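Local coordinates for protein histidine utilization repressor (Pseudomonas syringae pv. tomato, PDB 2PKH) that probably represses the histidine utilization (hut) genes by binding the hutP region of the hut operon when inducer is absent, this fragment being its C-terminal UTRA domain, at residues H39-H44 and C103-I108; A78-V83 and P127-R132. One frame throughout, in Å; residues are numbered along the deposited sequence.

Contact 1. Residues H39-H44 and C103-I108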
ATOM      1  N   HIS B  39     -17.649 -23.410   2.997  1.00 18.73           N
ATOM      2  CA  HIS B  39     -18.326 -22.120   2.878  1.00 17.66           C
ATOM      3  C   HIS B  39     -18.655 -21.658   4.317  1.00 19.20           C
ATOM      4  O   HIS B  39     -19.331 -22.371   5.041  1.00 17.46           O
ATOM      5  CB  HIS B  39     -19.640 -22.310   2.081  1.00 18.85           C
ATOM      6  CG  HIS B  39     -20.448 -21.059   1.951  1.00 16.14           C
ATOM      7  ND1 HIS B  39     -21.781 -21.053   1.611  1.00 14.05           N
ATOM      8  CD2 HIS B  39     -20.137 -19.785   2.256  1.00 12.68           C
ATOM      9  CE1 HIS B  39     -22.243 -19.824   1.669  1.00 20.06           C
ATOM     10  NE2 HIS B  39     -21.254 -19.026   2.014  1.00 18.01           N
ATOM     11  N   SER B  40     -18.174 -20.482   4.712  1.00 18.45           N
ATOM     12  CA  SER B  40     -18.538 -19.910   5.932  1.00 17.92           C
ATOM     13  C   SER B  40     -19.198 -18.519   5.672  1.00 18.99           C
ATOM     14  O   SER B  40     -18.776 -17.782   4.786  1.00 20.41           O
ATOM     15  CB  SER B  40     -17.311 -19.781   6.912  1.00 19.68           C
ATOM     16  OG  SER B  40     -16.252 -18.952   6.355  1.00 17.87           O
ATOM     17  N   LEU B  41     -20.208 -18.188   6.458  1.00 17.61           N
ATOM     18  CA  LEU B  41     -20.775 -16.805   6.454  1.00 18.49           C
ATOM     19  C   LEU B  41     -20.797 -16.367   7.907  1.00 17.38           C
ATOM     20  O   LEU B  41     -21.452 -16.994   8.762  1.00 19.55           O
ATOM     21  CB  LEU B  41     -22.199 -16.758   5.830  1.00 19.87           C
ATOM     22  CG  LEU B  41     -22.573 -15.283   5.494  1.00 18.53           C
ATOM     23  CD1 LEU B  41     -23.613 -15.322   4.331  1.00 26.43           C
ATOM     24  CD2 LEU B  41     -23.054 -14.683   6.706  1.00 19.41           C
ATOM     25  N   ILE B  42     -20.031 -15.301   8.210  1.00 17.72           N
ATOM     26  CA  ILE B  42     -19.889 -14.817   9.571  1.00 19.65           C
ATOM     27  C   ILE B  42     -20.230 -13.325   9.634  1.00 18.81           C
ATOM     28  O   ILE B  42     -19.902 -12.617   8.706  1.00 19.33           O
ATOM     29  CB  ILE B  42     -18.426 -14.965  10.070  1.00 18.98           C
ATOM     30  CG1 ILE B  42     -17.994 -16.464  10.006  1.00 22.19           C
ATOM     31  CG2 ILE B  42     -18.322 -14.457  11.543  1.00 22.46           C
ATOM     32  CD1 ILE B  42     -16.536 -16.713  10.493  1.00 21.35           C
ATOM     33  N   VAL B  43     -20.888 -12.868  10.694  1.00 18.13           N
ATOM     34  CA  VAL B  43     -21.153 -11.410  10.845  1.00 19.32           C
ATOM     35  C   VAL B  43     -20.201 -11.016  11.933  1.00 19.02           C
ATOM     36  O   VAL B  43     -20.195 -11.600  13.026  1.00 20.57           O
ATOM     37  CB  VAL B  43     -22.559 -11.094  11.277  1.00 16.87           C
ATOM     38  CG1 VAL B  43     -22.857  -9.534  11.426  1.00 15.84           C
ATOM     39  CG2 VAL B  43     -23.609 -11.701  10.222  1.00 22.99           C
ATOM     40  N   HIS B  44     -19.411 -10.014  11.618  1.00 20.44           N
ATOM     41  CA  HIS B  44     -18.412  -9.457  12.532  1.00 19.39           C
ATOM     42  C   HIS B  44     -18.983  -8.176  13.141  1.00 19.70           C
ATOM     43  O   HIS B  44     -19.536  -7.332  12.415  1.00 19.95           O
ATOM     44  CB  HIS B  44     -17.142  -9.127  11.733  1.00 18.63           C
ATOM     45  CG  HIS B  44     -16.369 -10.344  11.292  1.00 19.95           C
ATOM     46  ND1 HIS B  44     -16.540 -10.915  10.050  1.00 23.48           N
ATOM     47  CD2 HIS B  44     -15.446 -11.101  11.923  1.00 18.73           C
ATOM     48  CE1 HIS B  44     -15.733 -11.951   9.920  1.00 15.78           C
ATOM     49  NE2 HIS B  44     -15.082 -12.101  11.053  1.00 25.15           N
ATOM     50  N   CYS B 103     -29.261  -6.322   4.919  1.00 25.54           N
ATOM     51  CA  CYS B 103     -29.585  -5.159   5.791  1.00 24.18           C
ATOM     52  C   CYS B 103     -30.019  -5.610   7.176  1.00 25.73           C
ATOM     53  O   CYS B 103     -29.667  -4.999   8.169  1.00 25.17           O
ATOM     54  CB  CYS B 103     -30.664  -4.247   5.176  1.00 26.32           C
ATOM     55  SG  CYS B 103     -30.132  -3.470   3.691  1.00 25.35           S
ATOM     56  N   LYS B 104     -30.802  -6.681   7.266  1.00 25.73           N
ATOM     57  CA  LYS B 104     -31.223  -7.160   8.575  1.00 26.64           C
ATOM     58  C   LYS B 104     -30.004  -7.652   9.383  1.00 26.00           C
ATOM     59  O   LYS B 104     -29.841  -7.301  10.551  1.00 25.75           O
ATOM     60  CB  LYS B 104     -32.271  -8.300   8.394  1.00 26.78           C
ATOM     61  CG  LYS B 104     -33.592  -7.756   7.773  1.00 32.37           C
ATOM     62  CD  LYS B 104     -34.666  -8.826   7.622  1.00 32.13           C
ATOM     63  CE  LYS B 104     -35.604  -8.561   6.436  1.00 43.04           C
ATOM     64  NZ  LYS B 104     -35.382  -9.605   5.306  1.00 47.98           N
ATOM     65  N   LEU B 105     -29.140  -8.439   8.757  1.00 24.51           N
ATOM     66  CA  LEU B 105     -27.924  -8.936   9.421  1.00 24.24           C
ATOM     67  C   LEU B 105     -26.984  -7.821   9.897  1.00 24.34           C
ATOM     68  O   LEU B 105     -26.421  -7.923  11.003  1.00 24.21           O
ATOM     69  CB  LEU B 105     -27.135  -9.862   8.500  1.00 24.01           C
ATOM     70  CG  LEU B 105     -27.550 -11.307   8.186  1.00 28.13           C
ATOM     71  CD1 LEU B 105     -26.325 -12.000   7.654  1.00 27.68           C
ATOM     72  CD2 LEU B 105     -28.095 -11.995   9.462  1.00 31.65           C
ATOM     73  N   LEU B 106     -26.785  -6.781   9.073  1.00 21.66           N
ATOM     74  CA  LEU B 106     -25.928  -5.632   9.439  1.00 21.13           C
ATOM     75  C   LEU B 106     -26.627  -4.561  10.264  1.00 21.51           C
ATOM     76  O   LEU B 106     -25.991  -3.591  10.676  1.00 21.23           O
ATOM     77  CB  LEU B 106     -25.356  -4.953   8.171  1.00 20.96           C
ATOM     78  CG  LEU B 106     -24.251  -5.690   7.383  1.00 19.88           C
ATOM     79  CD1 LEU B 106     -23.859  -4.942   6.057  1.00 21.77           C
ATOM     80  CD2 LEU B 106     -23.077  -5.785   8.214  1.00 18.28           C
ATOM     81  N   GLN B 107     -27.909  -4.728  10.534  1.00 21.70           N
ATOM     82  CA  GLN B 107     -28.663  -3.709  11.258  1.00 23.38           C
ATOM     83  C   GLN B 107     -28.443  -2.327  10.635  1.00 21.83           C
ATOM     84  O   GLN B 107     -28.027  -1.393  11.338  1.00 19.32           O
ATOM     85  CB  GLN B 107     -28.261  -3.677  12.742  1.00 24.04           C
ATOM     86  CG  GLN B 107     -28.773  -4.933  13.472  1.00 29.64           C
ATOM     87  CD  GLN B 107     -28.285  -4.990  14.895  1.00 33.68           C
ATOM     88  OE1 GLN B 107     -28.634  -4.160  15.731  1.00 35.74           O
ATOM     89  NE2 GLN B 107     -27.433  -5.942  15.163  1.00 34.72           N
ATOM     90  N   ILE B 108     -28.762  -2.182   9.338  1.00 21.47           N
ATOM     91  CA  ILE B 108     -28.616  -0.885   8.618  1.00 19.83           C
ATOM     92  C   ILE B 108     -29.894  -0.568   7.847  1.00 22.19           C
ATOM     93  O   ILE B 108     -30.775  -1.421   7.647  1.00 22.00           O
ATOM     94  CB  ILE B 108     -27.452  -0.910   7.583  1.00 22.15           C
ATOM     95  CG1 ILE B 108     -27.531  -2.174   6.719  1.00 19.31           C
ATOM     96  CG2 ILE B 108     -26.140  -0.945   8.327  1.00 21.62           C
ATOM     97  CD1 ILE B 108     -26.576  -2.202   5.418  1.00 20.66           C
TER

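Contact 2. Residues A78-V83 and P127-R132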
ATOM      1  N   ALA B  78      -7.038 -15.720   9.479  1.00 26.70           N
ATOM      2  CA  ALA B  78      -5.933 -16.013  10.367  1.00 27.33           C
ATOM      3  C   ALA B  78      -5.698 -17.494  10.338  1.00 28.36           C
ATOM      4  O   ALA B  78      -4.555 -17.943  10.204  1.00 29.66           O
ATOM      5  CB  ALA B  78      -6.253 -15.568  11.792  1.00 27.69           C
ATOM      6  N   TYR B  79      -6.768 -18.284  10.516  1.00 26.87           N
ATOM      7  CA  TYR B  79      -6.649 -19.728  10.423  1.00 26.19           C
ATOM      8  C   TYR B  79      -5.951 -20.181   9.118  1.00 26.37           C
ATOM      9  O   TYR B  79      -4.924 -20.883   9.134  1.00 27.05           O
ATOM     10  CB  TYR B  79      -8.008 -20.395  10.530  1.00 24.18           C
ATOM     11  CG  TYR B  79      -7.938 -21.864  10.261  1.00 24.10           C
ATOM     12  CD1 TYR B  79      -7.368 -22.717  11.196  1.00 22.09           C
ATOM     13  CD2 TYR B  79      -8.459 -22.406   9.077  1.00 20.94           C
ATOM     14  CE1 TYR B  79      -7.264 -24.097  10.961  1.00 25.95           C
ATOM     15  CE2 TYR B  79      -8.381 -23.784   8.813  1.00 21.20           C
ATOM     16  CZ  TYR B  79      -7.786 -24.623   9.788  1.00 25.95           C
ATOM     17  OH  TYR B  79      -7.727 -25.970   9.591  1.00 26.90           O
ATOM     18  N   LEU B  80      -6.501 -19.743   7.997  1.00 25.39           N
ATOM     19  CA  LEU B  80      -5.980 -20.101   6.691  1.00 26.01           C
ATOM     20  C   LEU B  80      -4.506 -19.705   6.502  1.00 27.00           C
ATOM     21  O   LEU B  80      -3.707 -20.463   5.956  1.00 27.08           O
ATOM     22  CB  LEU B  80      -6.862 -19.498   5.576  1.00 25.81           C
ATOM     23  CG  LEU B  80      -8.280 -20.084   5.329  1.00 22.41           C
ATOM     24  CD1 LEU B  80      -8.933 -19.223   4.256  1.00 19.29           C
ATOM     25  CD2 LEU B  80      -8.211 -21.543   4.921  1.00 22.68           C
ATOM     26  N   SER B  81      -4.130 -18.540   6.984  1.00 28.16           N
ATOM     27  CA  SER B  81      -2.728 -18.158   6.849  1.00 31.61           C
ATOM     28  C   SER B  81      -1.774 -19.024   7.705  1.00 31.84           C
ATOM     29  O   SER B  81      -0.539 -18.980   7.507  1.00 31.74           O
ATOM     30  CB  SER B  81      -2.565 -16.650   7.127  1.00 31.57           C
ATOM     31  OG  SER B  81      -2.687 -16.434   8.513  1.00 37.04           O
ATOM     32  N   GLN B  82      -2.341 -19.833   8.608  1.00 33.18           N
ATOM     33  CA  GLN B  82      -1.597 -20.844   9.386  1.00 34.92           C
ATOM     34  C   GLN B  82      -1.474 -22.116   8.603  1.00 34.39           C
ATOM     35  O   GLN B  82      -0.548 -22.876   8.779  1.00 35.87           O
ATOM     36  CB  GLN B  82      -2.395 -21.276  10.602  1.00 36.71           C
ATOM     37  CG  GLN B  82      -2.289 -20.497  11.866  1.00 40.69           C
ATOM     38  CD  GLN B  82      -3.002 -21.261  12.988  1.00 46.34           C
ATOM     39  OE1 GLN B  82      -3.448 -20.675  13.965  1.00 51.29           O
ATOM     40  NE2 GLN B  82      -3.117 -22.585  12.832  1.00 47.85           N
ATOM     41  N   VAL B  83      -2.489 -22.409   7.817  1.00 33.04           N
ATOM     42  CA  VAL B  83      -2.609 -23.670   7.119  1.00 32.50           C
ATOM     43  C   VAL B  83      -1.716 -23.674   5.895  1.00 31.55           C
ATOM     44  O   VAL B  83      -1.171 -24.694   5.525  1.00 31.52           O
ATOM     45  CB  VAL B  83      -4.083 -23.880   6.685  1.00 32.16           C
ATOM     46  CG1 VAL B  83      -4.157 -24.826   5.489  1.00 35.61           C
ATOM     47  CG2 VAL B  83      -4.869 -24.419   7.826  1.00 33.25           C
ATOM     48  N   PRO B 127      -5.354 -21.025  -5.863  1.00 26.07           N
ATOM     49  CA  PRO B 127      -6.314 -20.191  -5.114  1.00 25.59           C
ATOM     50  C   PRO B 127      -6.696 -20.942  -3.874  1.00 25.91           C
ATOM     51  O   PRO B 127      -6.906 -22.181  -3.935  1.00 26.75           O
ATOM     52  CB  PRO B 127      -7.529 -20.122  -6.041  1.00 24.75           C
ATOM     53  CG  PRO B 127      -6.981 -20.401  -7.397  1.00 26.11           C
ATOM     54  CD  PRO B 127      -5.966 -21.505  -7.119  1.00 26.40           C
ATOM     55  N   VAL B 128      -6.689 -20.255  -2.748  1.00 23.64           N
ATOM     56  CA  VAL B 128      -6.998 -20.895  -1.505  1.00 23.47           C
ATOM     57  C   VAL B 128      -8.434 -20.560  -1.121  1.00 23.89           C
ATOM     58  O   VAL B 128      -9.186 -21.425  -0.604  1.00 20.91           O
ATOM     59  CB  VAL B 128      -6.055 -20.381  -0.375  1.00 25.29           C
ATOM     60  CG1 VAL B 128      -6.573 -20.796   1.028  1.00 26.85           C
ATOM     61  CG2 VAL B 128      -4.571 -20.863  -0.560  1.00 23.62           C
ATOM     62  N   THR B 129      -8.786 -19.286  -1.317  1.00 21.41           N
ATOM     63  CA  THR B 129     -10.036 -18.796  -0.786  1.00 20.76           C
ATOM     64  C   THR B 129     -10.539 -17.560  -1.582  1.00 21.22           C
ATOM     65  O   THR B 129      -9.744 -16.856  -2.201  1.00 19.89           O
ATOM     66  CB  THR B 129      -9.876 -18.477   0.746  1.00 22.37           C
ATOM     67  OG1 THR B 129     -11.136 -18.060   1.268  1.00 23.03           O
ATOM     68  CG2 THR B 129      -8.789 -17.345   0.975  1.00 20.24           C
ATOM     69  N   ALA B 130     -11.851 -17.346  -1.619  1.00 20.76           N
ATOM     70  CA  ALA B 130     -12.438 -16.160  -2.224  1.00 20.00           C
ATOM     71  C   ALA B 130     -13.509 -15.687  -1.264  1.00 20.71           C
ATOM     72  O   ALA B 130     -14.232 -16.527  -0.675  1.00 19.47           O
ATOM     73  CB  ALA B 130     -13.049 -16.514  -3.584  1.00 20.72           C
ATOM     74  N   ALA B 131     -13.620 -14.365  -1.051  1.00 20.42           N
ATOM     75  CA  ALA B 131     -14.569 -13.848  -0.039  1.00 19.33           C
ATOM     76  C   ALA B 131     -15.317 -12.650  -0.599  1.00 20.59           C
ATOM     77  O   ALA B 131     -14.759 -11.872  -1.369  1.00 21.27           O
ATOM     78  CB  ALA B 131     -13.846 -13.452   1.285  1.00 20.05           C
ATOM     79  N   ARG B 132     -16.512 -12.435  -0.116  1.00 21.06           N
ATOM     80  CA  ARG B 132     -17.310 -11.291  -0.535  1.00 23.11           C
ATOM     81  C   ARG B 132     -17.587 -10.603   0.755  1.00 23.53           C
ATOM     82  O   ARG B 132     -18.195 -11.185   1.660  1.00 21.45           O
ATOM     83  CB  ARG B 132     -18.633 -11.794  -1.152  1.00 23.90           C
ATOM     84  CG  ARG B 132     -19.545 -10.706  -1.685  1.00 23.05           C
ATOM     85  CD  ARG B 132     -20.847 -11.308  -2.187  1.00 24.92           C
ATOM     86  NE  ARG B 132     -21.565 -10.267  -2.930  1.00 27.72           N
ATOM     87  CZ  ARG B 132     -22.478  -9.495  -2.381  1.00 29.42           C
ATOM     88  NH1 ARG B 132     -22.803  -9.689  -1.111  1.00 35.01           N
ATOM     89  NH2 ARG B 132     -23.082  -8.546  -3.090  1.00 27.51           N
TER

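Contact 1. Residues H39-H44 and C103-I108
Leu105, in the last turn of a helix, meets Val43 and Leu41 on one strand, a small worked example of a helix resting on a sheet through alternate strand residues. The closest apolar contacts are made by one branch of the leucine. Leu105 CD1 lies 3.7 Å from Val43 CG2, while the same methyl reaches Leu41 CD2 more loosely, at 4.3 Å. With CG of Leu105 beside the backbone N (chi1 -75°), an extended chi2 carries this branch toward the strand. The leucine and valine side chains cross at a slant. The other valine methyl, CG1, is 3.9 Å from Leu105 O, so Val43 straddles side chain and backbone of the same residue. Summed over both sides, 147 Å² is buried.

No hydrogen bond joins the segments; the polar bonds here shape the helix end instead. Ile108 N bonds Cys103 O at 3.2 Å and Gln107 N bonds Lys104 O, a Schellman motif in which Gln107, with positive phi, is the first residue to leave helical geometry, two residues after Leu105. Arg139 adds bonds to Leu106 O and Gln107 O.

Leu41 also touches Val15 and Ile53, on the two strands flanking 36-46, whereas Ile42 points away from the helix and packs on Cys11 and Phe71. Helix 100-106 thus lies against one face of strand 36-46, with Leu106 reaching Pro136 of strand 126-136.

Contact 2. Residues A78-V83 and P127-R132
A classic beta bulge in strand 126-136, where Val128 and Thr129 both face Thr121 of the neighbouring strand, supplies the two residues that receive Leu80 from helix 76-83. The bulge illustrates how an irregularity can change the usual alternation of a strand: these consecutive residues both direct their side chains toward the helix.

Leu80 makes its close contact with the threonine through one methyl. CD1 sits over the branch point, 3.7 Å from Thr129 CB, 3.8 Å from Thr129 CG2 and 3.9 Å from Thr129 OG1. The valine is met more loosely and by both methyls, Leu80 CD1 and CD2 each lying 4.3 Å from Val128 CG1. The leucine extends from the helix toward the strand with CG anti to its carbonyl carbon (chi1 -71°) and CD1 continuing the extended chain, which carries the fork to the strand although the nearest CA atoms, of Leu80 and Val128, are 8.3 Å apart. All three side chains are buried, and together the segments bury 99 Å².

Besides lying against Leu80 CD1, Thr129 OG1, anti to the backbone N (chi1 -177°), is gripped by two polar partners on strand 49-59: it donates to Phe57 O and accepts from Arg56 NH1. On the helix, Ser81 OG folds back on Ala78 O at 2.9 Å, its oxygen tilted 30° from the carbonyl plane.

Strand 126-136 runs between strands 49-59 and 113-123. Val58 touches both Leu80 and Thr129, and Ala63 adds to the leucine's surroundings, so helix 76-83 packs across two adjacent strands. Ala130, the residue after the bulge, instead touches Ala28 of helix 22-29.

How the contacts relate
Contacts 1 and 2 repeat one principle on a single antiparallel sheet: a leucine of a short helix packs on a strand without any hydrogen bond between the two. Their centres lie 19 Å apart, on opposite sides of the chain's centre, and their nearest atoms are about 7 Å apart, so they do not touch. Their segments alternate along the sequence, and the contacts bring together parts of the UTRA domain 59 and 44 residues apart, respectively. Strand 49-59, running between strands 36-46 and 126-136, connects the two sites through the sheet. A second tie is ionic: Arg132, of the contact 2 strand, forms a salt bridge with Glu102 of helix 100-106, the helix of contact 1.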